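PDB 2I51: uncharacterized conserved protein of COG5135, which binds flavin mononucleotide at the interface of its two subunits and is probably an oxidoreductase related to pyridoxamine 5'-phosphate oxidase. Local coordinates for residues L158-L170 / R177-S189. Residues are numbered along the deposited sequence; the frame is centred on the assembly and turned at random.
Sequences LLLDPVQVDHLEL and RWLYHRNDQQEWS. With FMN (flavin mononucleotide), chain P.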
loop_
_atom_site.group_PDB
_atom_site.type_symbol
_atom_site.label_atom_id
_atom_site.label_comp_id
_atom_site.label_asym_id
_atom_site.label_seq_id
_atom_site.Cartn_x
_atom_site.Cartn_y
_atom_site.Cartn_z
ATOM N N LEU A 158 15.820 -6.659 4.031
ATOM C CA LEU A 158 15.355 -6.077 2.755
ATOM C C LEU A 158 15.679 -4.592 2.779
ATOM O O LEU A 158 15.280 -3.879 3.728
ATOM C CB LEU A 158 13.878 -6.373 2.597
ATOM C CG LEU A 158 13.182 -5.815 1.391
ATOM C CD1 LEU A 158 13.828 -6.375 0.112
ATOM C CD2 LEU A 158 11.666 -6.194 1.492
ATOM N N LEU A 159 16.428 -4.124 1.790
ATOM C CA LEU A 159 16.753 -2.694 1.639
ATOM C C LEU A 159 16.033 -2.123 0.438
ATOM O O LEU A 159 16.035 -2.762 -0.624
ATOM C CB LEU A 159 18.224 -2.530 1.428
ATOM C CG LEU A 159 19.106 -3.044 2.547
ATOM C CD1 LEU A 159 20.609 -2.941 2.084
ATOM C CD2 LEU A 159 18.895 -2.359 3.909
ATOM N N LEU A 160 15.516 -0.909 0.571
ATOM C CA LEU A 160 15.034 -0.109 -0.539
ATOM C C LEU A 160 15.915 1.118 -0.706
ATOM O O LEU A 160 16.146 1.868 0.251
ATOM C CB LEU A 160 13.587 0.319 -0.285
ATOM C CG LEU A 160 13.061 1.270 -1.373
ATOM C CD1 LEU A 160 12.832 0.528 -2.620
ATOM C CD2 LEU A 160 11.728 1.897 -0.842
ATOM N N ASP A 161 16.403 1.309 -1.930
ATOM C CA ASP A 161 17.202 2.490 -2.305
ATOM C C ASP A 161 16.372 3.401 -3.199
ATOM O O ASP A 161 16.280 3.134 -4.406
ATOM C CB ASP A 161 18.466 2.094 -3.055
ATOM C CG ASP A 161 19.438 3.289 -3.234
ATOM O OD1 ASP A 161 19.446 4.233 -2.388
ATOM O OD2 ASP A 161 20.269 3.190 -4.151
ATOM N N PRO A 162 15.736 4.434 -2.612
ATOM C CA PRO A 162 14.877 5.256 -3.461
ATOM C C PRO A 162 15.606 6.017 -4.562
ATOM O O PRO A 162 16.658 6.591 -4.321
ATOM C CB PRO A 162 14.262 6.248 -2.478
ATOM C CG PRO A 162 14.346 5.593 -1.143
ATOM C CD PRO A 162 15.679 4.891 -1.206
ATOM N N VAL A 163 15.025 5.971 -5.750
ATOM C CA VAL A 163 15.487 6.889 -6.778
ATOM C C VAL A 163 14.448 7.918 -7.178
ATOM O O VAL A 163 14.782 8.884 -7.845
ATOM C CB VAL A 163 16.048 6.157 -8.009
ATOM C CG1 VAL A 163 17.162 5.234 -7.608
ATOM C CG2 VAL A 163 14.949 5.415 -8.747
ATOM N N GLN A 164 13.212 7.772 -6.712
ATOM C CA GLN A 164 12.200 8.771 -6.933
ATOM C C GLN A 164 11.336 8.833 -5.694
ATOM O O GLN A 164 10.943 7.781 -5.165
ATOM C CB GLN A 164 11.319 8.477 -8.155
ATOM C CG GLN A 164 10.389 9.635 -8.530
ATOM C CD GLN A 164 9.886 9.627 -9.957
ATOM O OE1 GLN A 164 8.681 9.637 -10.194
ATOM N NE2 GLN A 164 10.802 9.655 -10.907
ATOM N N VAL A 165 11.046 10.049 -5.219
ATOM C CA VAL A 165 10.221 10.257 -4.043
ATOM C C VAL A 165 9.178 11.333 -4.365
ATOM O O VAL A 165 9.535 12.397 -4.880
ATOM C CB VAL A 165 11.071 10.660 -2.837
ATOM C CG1 VAL A 165 10.187 11.017 -1.609
ATOM C CG2 VAL A 165 12.056 9.539 -2.506
ATOM N N ASP A 166 7.914 11.078 -4.069
ATOM C CA ASP A 166 6.776 12.030 -4.251
ATOM C C ASP A 166 6.239 12.278 -2.854
ATOM O O ASP A 166 5.773 11.333 -2.186
ATOM C CB ASP A 166 5.765 11.314 -5.151
ATOM C CG ASP A 166 4.544 12.111 -5.548
ATOM O OD1 ASP A 166 4.269 13.165 -5.008
ATOM O OD2 ASP A 166 3.796 11.556 -6.401
ATOM N N HIS A 167 6.346 13.499 -2.369
ATOM C CA HIS A 167 5.865 13.897 -1.049
ATOM C C HIS A 167 4.662 14.811 -1.165
ATOM O O HIS A 167 4.777 15.900 -1.727
ATOM C CB HIS A 167 6.984 14.616 -0.321
ATOM C CG HIS A 167 6.637 15.053 1.063
ATOM N ND1 HIS A 167 7.237 16.152 1.654
ATOM C CD2 HIS A 167 5.794 14.528 1.987
ATOM C CE1 HIS A 167 6.759 16.294 2.879
ATOM N NE2 HIS A 167 5.883 15.320 3.110
ATOM N N LEU A 168 3.530 14.384 -0.632
ATOM C CA LEU A 168 2.272 15.098 -0.690
ATOM C C LEU A 168 1.902 15.492 0.737
ATOM O O LEU A 168 1.817 14.636 1.620
ATOM C CB LEU A 168 1.192 14.199 -1.272
ATOM C CG LEU A 168 -0.223 14.770 -1.305
ATOM C CD1 LEU A 168 -0.308 15.966 -2.251
ATOM C CD2 LEU A 168 -1.203 13.683 -1.732
ATOM N N GLU A 169 1.714 16.793 0.945
ATOM C CA GLU A 169 1.252 17.373 2.208
ATOM C C GLU A 169 -0.188 17.821 2.021
ATOM O O GLU A 169 -0.448 18.753 1.260
ATOM C CB GLU A 169 2.128 18.567 2.580
ATOM C CG GLU A 169 3.498 18.159 3.010
ATOM C CD GLU A 169 4.387 19.317 3.381
ATOM O OE1 GLU A 169 4.142 20.442 2.906
ATOM O OE2 GLU A 169 5.338 19.077 4.153
ATOM N N LEU A 170 -1.128 17.187 2.716
ATOM C CA LEU A 170 -2.510 17.604 2.592
ATOM C C LEU A 170 -2.778 18.880 3.358
ATOM O O LEU A 170 -3.793 19.536 3.075
ATOM C CB LEU A 170 -3.449 16.505 3.049
ATOM C CG LEU A 170 -3.350 15.207 2.254
ATOM C CD1 LEU A 170 -4.329 14.166 2.842
ATOM C CD2 LEU A 170 -3.607 15.414 0.768
ATOM N N ARG A 177 2.936 19.413 -3.060
ATOM C CA ARG A 177 3.471 18.177 -3.594
ATOM C C ARG A 177 4.829 18.450 -4.209
ATOM O O ARG A 177 4.987 19.412 -4.974
ATOM C CB ARG A 177 2.506 17.645 -4.635
ATOM C CG ARG A 177 2.809 16.218 -5.061
ATOM C CD ARG A 177 1.785 15.718 -5.989
ATOM N NE ARG A 177 2.077 14.395 -6.522
ATOM C CZ ARG A 177 1.533 13.917 -7.640
ATOM N NH1 ARG A 177 0.671 14.659 -8.307
ATOM N NH2 ARG A 177 1.843 12.719 -8.093
ATOM N N TRP A 178 5.813 17.639 -3.833
ATOM C CA TRP A 178 7.178 17.751 -4.298
ATOM C C TRP A 178 7.639 16.424 -4.832
ATOM O O TRP A 178 7.384 15.391 -4.215
ATOM C CB TRP A 178 8.101 18.178 -3.161
ATOM C CG TRP A 178 8.040 19.591 -2.861
ATOM C CD1 TRP A 178 7.172 20.221 -2.021
ATOM C CD2 TRP A 178 8.898 20.609 -3.389
ATOM N NE1 TRP A 178 7.422 21.578 -2.021
ATOM C CE2 TRP A 178 8.479 21.833 -2.844
ATOM C CE3 TRP A 178 9.984 20.599 -4.269
ATOM C CZ2 TRP A 178 9.122 23.049 -3.149
ATOM C CZ3 TRP A 178 10.616 21.802 -4.578
ATOM C CH2 TRP A 178 10.178 23.007 -4.021
ATOM N N LEU A 179 8.331 16.452 -5.965
ATOM C CA LEU A 179 8.917 15.297 -6.579
ATOM C C LEU A 179 10.421 15.422 -6.510
ATOM O O LEU A 179 10.985 16.457 -6.849
ATOM C CB LEU A 179 8.482 15.209 -8.037
ATOM C CG LEU A 179 8.805 13.998 -8.865
ATOM C CD1 LEU A 179 8.195 12.691 -8.287
ATOM C CD2 LEU A 179 8.297 14.309 -10.312
ATOM N N TYR A 180 11.068 14.347 -6.112
ATOM C CA TYR A 180 12.521 14.267 -6.030
ATOM C C TYR A 180 12.956 13.131 -6.938
ATOM O O TYR A 180 12.371 12.048 -6.918
ATOM C CB TYR A 180 12.939 13.948 -4.594
ATOM C CG TYR A 180 12.529 14.911 -3.519
ATOM C CD1 TYR A 180 11.281 14.842 -2.942
ATOM C CD2 TYR A 180 13.434 15.897 -3.088
ATOM C CE1 TYR A 180 10.911 15.705 -1.967
ATOM C CE2 TYR A 180 13.079 16.767 -2.088
ATOM C CZ TYR A 180 11.815 16.663 -1.524
ATOM O OH TYR A 180 11.430 17.564 -0.537
ATOM N N HIS A 181 14.016 13.334 -7.715
ATOM C CA HIS A 181 14.537 12.292 -8.600
ATOM C C HIS A 181 16.068 12.227 -8.537
ATOM O O HIS A 181 16.715 13.247 -8.490
ATOM C CB HIS A 181 14.047 12.538 -10.025
ATOM C CG HIS A 181 14.513 11.512 -11.003
ATOM N ND1 HIS A 181 13.939 10.264 -11.116
ATOM C CD2 HIS A 181 15.544 11.537 -11.882
ATOM C CE1 HIS A 181 14.598 9.566 -12.027
ATOM N NE2 HIS A 181 15.566 10.321 -12.517
ATOM N N ARG A 182 16.608 11.018 -8.537
ATOM C CA ARG A 182 18.046 10.782 -8.520
ATOM C C ARG A 182 18.487 10.371 -9.923
ATOM O O ARG A 182 17.888 9.465 -10.511
ATOM C CB ARG A 182 18.396 9.672 -7.533
ATOM C CG ARG A 182 19.861 9.670 -7.211
ATOM C CD ARG A 182 20.228 8.647 -6.263
ATOM N NE ARG A 182 20.147 7.311 -6.848
ATOM C CZ ARG A 182 20.229 6.204 -6.121
ATOM N NH1 ARG A 182 20.344 6.303 -4.806
ATOM N NH2 ARG A 182 20.171 5.018 -6.701
ATOM N N ASN A 183 19.493 11.060 -10.462
ATOM C CA ASN A 183 19.945 10.749 -11.819
ATOM C C ASN A 183 21.024 9.673 -11.798
ATOM O O ASN A 183 21.333 9.089 -10.743
ATOM C CB ASN A 183 20.365 12.041 -12.555
ATOM C CG ASN A 183 21.624 12.698 -11.995
ATOM O OD1 ASN A 183 22.376 12.115 -11.239
ATOM N ND2 ASN A 183 21.835 13.956 -12.385
ATOM N N ASP A 184 21.581 9.394 -12.978
ATOM C CA ASP A 184 22.629 8.381 -13.124
ATOM C C ASP A 184 23.937 8.702 -12.394
ATOM O O ASP A 184 24.718 7.787 -12.094
ATOM C CB ASP A 184 22.940 8.175 -14.609
ATOM C CG ASP A 184 23.538 9.409 -15.252
ATOM O OD1 ASP A 184 22.878 10.474 -15.218
ATOM O OD2 ASP A 184 24.665 9.316 -15.796
ATOM N N GLN A 185 24.177 9.987 -12.123
ATOM C CA GLN A 185 25.335 10.439 -11.315
ATOM C C GLN A 185 25.081 10.492 -9.815
ATOM O O GLN A 185 25.911 11.013 -9.057
ATOM C CB GLN A 185 25.791 11.839 -11.762
ATOM C CG GLN A 185 26.512 11.877 -13.103
ATOM C CD GLN A 185 25.582 11.907 -14.291
ATOM O OE1 GLN A 185 24.446 12.386 -14.206
ATOM N NE2 GLN A 185 26.066 11.408 -15.426
ATOM N N GLN A 186 23.923 9.976 -9.382
ATOM C CA GLN A 186 23.549 9.925 -7.966
ATOM C C GLN A 186 23.203 11.303 -7.374
ATOM O O GLN A 186 23.146 11.476 -6.161
ATOM C CB GLN A 186 24.571 9.182 -7.130
ATOM C CG GLN A 186 24.734 7.712 -7.547
ATOM C CD GLN A 186 23.503 6.861 -7.241
ATOM N N GLU A 187 22.920 12.252 -8.254
ATOM C CA GLU A 187 22.573 13.596 -7.851
ATOM C C GLU A 187 21.040 13.711 -7.791
ATOM O O GLU A 187 20.345 13.271 -8.714
ATOM C CB GLU A 187 23.118 14.610 -8.828
ATOM C CG GLU A 187 24.637 14.518 -8.959
ATOM C CD GLU A 187 25.177 15.278 -10.150
ATOM O OE1 GLU A 187 24.432 15.492 -11.136
ATOM O OE2 GLU A 187 26.369 15.642 -10.110
ATOM N N TRP A 188 20.546 14.324 -6.713
ATOM C CA TRP A 188 19.105 14.552 -6.550
ATOM C C TRP A 188 18.671 15.909 -7.085
ATOM O O TRP A 188 19.387 16.913 -6.955
ATOM C CB TRP A 188 18.713 14.438 -5.077
ATOM C CG TRP A 188 18.718 13.069 -4.565
ATOM C CD1 TRP A 188 19.763 12.412 -3.939
ATOM C CD2 TRP A 188 17.639 12.121 -4.625
ATOM N NE1 TRP A 188 19.378 11.132 -3.627
ATOM C CE2 TRP A 188 18.081 10.933 -4.035
ATOM C CE3 TRP A 188 16.329 12.179 -5.129
ATOM C CZ2 TRP A 188 17.266 9.810 -3.937
ATOM C CZ3 TRP A 188 15.518 11.065 -5.036
ATOM C CH2 TRP A 188 15.987 9.901 -4.450
ATOM N N SER A 189 17.497 15.924 -7.715
ATOM C CA SER A 189 16.814 17.160 -8.107
ATOM C C SER A 189 15.436 17.141 -7.474
ATOM O O SER A 189 14.946 16.081 -7.066
ATOM C CB SER A 189 16.705 17.243 -9.626
ATOM O OG SER A 189 15.936 16.190 -10.151
HETATM N N1 FMN P . -6.088 10.382 -4.979
HETATM C C2 FMN P . -7.217 9.976 -5.675
HETATM O O2 FMN P . -7.208 9.907 -6.910
HETATM N N3 FMN P . -8.335 9.596 -4.997
HETATM C C4 FMN P . -8.476 9.646 -3.631
HETATM O O4 FMN P . -9.461 9.180 -3.048
HETATM C C4A FMN P . -7.356 10.061 -2.916
HETATM N N5 FMN P . -7.429 10.140 -1.526
HETATM C C5A FMN P . -6.240 10.378 -0.835
HETATM C C6 FMN P . -6.241 10.331 0.550
HETATM C C7 FMN P . -5.080 10.590 1.293
HETATM C C7M FMN P . -5.088 10.394 2.799
HETATM C C8 FMN P . -3.906 10.903 0.626
HETATM C C8M FMN P . -2.575 10.955 1.386
HETATM C C9 FMN P . -3.906 10.987 -0.749
HETATM C C9A FMN P . -5.065 10.730 -1.512
HETATM N N10 FMN P . -5.067 10.832 -2.912
HETATM C C10 FMN P . -6.189 10.412 -3.627
HETATM C "C1'" FMN P . -3.885 11.299 -3.697
HETATM C "C2'" FMN P . -3.120 10.089 -4.188
HETATM O "O2'" FMN P . -2.443 9.404 -3.096
HETATM C "C3'" FMN P . -2.122 10.465 -5.298
HETATM O "O3'" FMN P . -1.251 11.516 -4.839
HETATM C "C4'" FMN P . -2.898 10.981 -6.497
HETATM O "O4'" FMN P . -4.086 10.242 -6.778
HETATM C "C5'" FMN P . -1.983 10.849 -7.694
HETATM O "O5'" FMN P . -1.661 9.501 -7.925
HETATM P P FMN P . -1.154 8.941 -9.321
HETATM O O1P FMN P . -2.329 8.904 -10.264
HETATM O O2P FMN P . -0.136 9.994 -9.754
HETATM O O3P FMN P . -0.557 7.607 -9.075
HETATM O O HOH W 1 9.134 17.744 0.607
#
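Two arginines of strand 177-182 grip aspartates of strand 155-169 in contrasting ways, at opposite ends of an antiparallel hairpin. Near the FMN phosphate, Arg177 meets Asp166 side-on: NE donates to the syn lone pair of OD1 (2.9 Å) and NH2 to OD2 (2.8 Å), the two flat groups nearly coplanar. With CG anti to the backbone N (chi1 -168°), the extended chain sets CB against Leu168 CD1 and carries the guanidinium to Asp166. Arg182 instead comes end-on, NH1 and NH2 both donating to Asp161 OD2 from above the carboxylate plane. This pair lies next to the classic bulge, where Val163 and Gln164 both face Ala91 and the chain turns a corner. Between the two salt bridges, on the Arg177 face, Gln164 NE2 donates to His181 ND1 (3.2 Å), tilted 29° from the ring plane. On the other face, a water joins His167 ND1 to Tyr180 OH, and His167 NE2 bonds Glu86. Were Arg177 an alanine, Asp166 would probably be left with a long, weak pairing to Arg89, and the Pro195 carboxylate would lose its salt bridge. Asp166, that C-terminal carboxylate and Asn194 O together probably fix the guanidinium, whose NH2, 3.8 Å from FMN O2P, could steady the phosphate electrostatically.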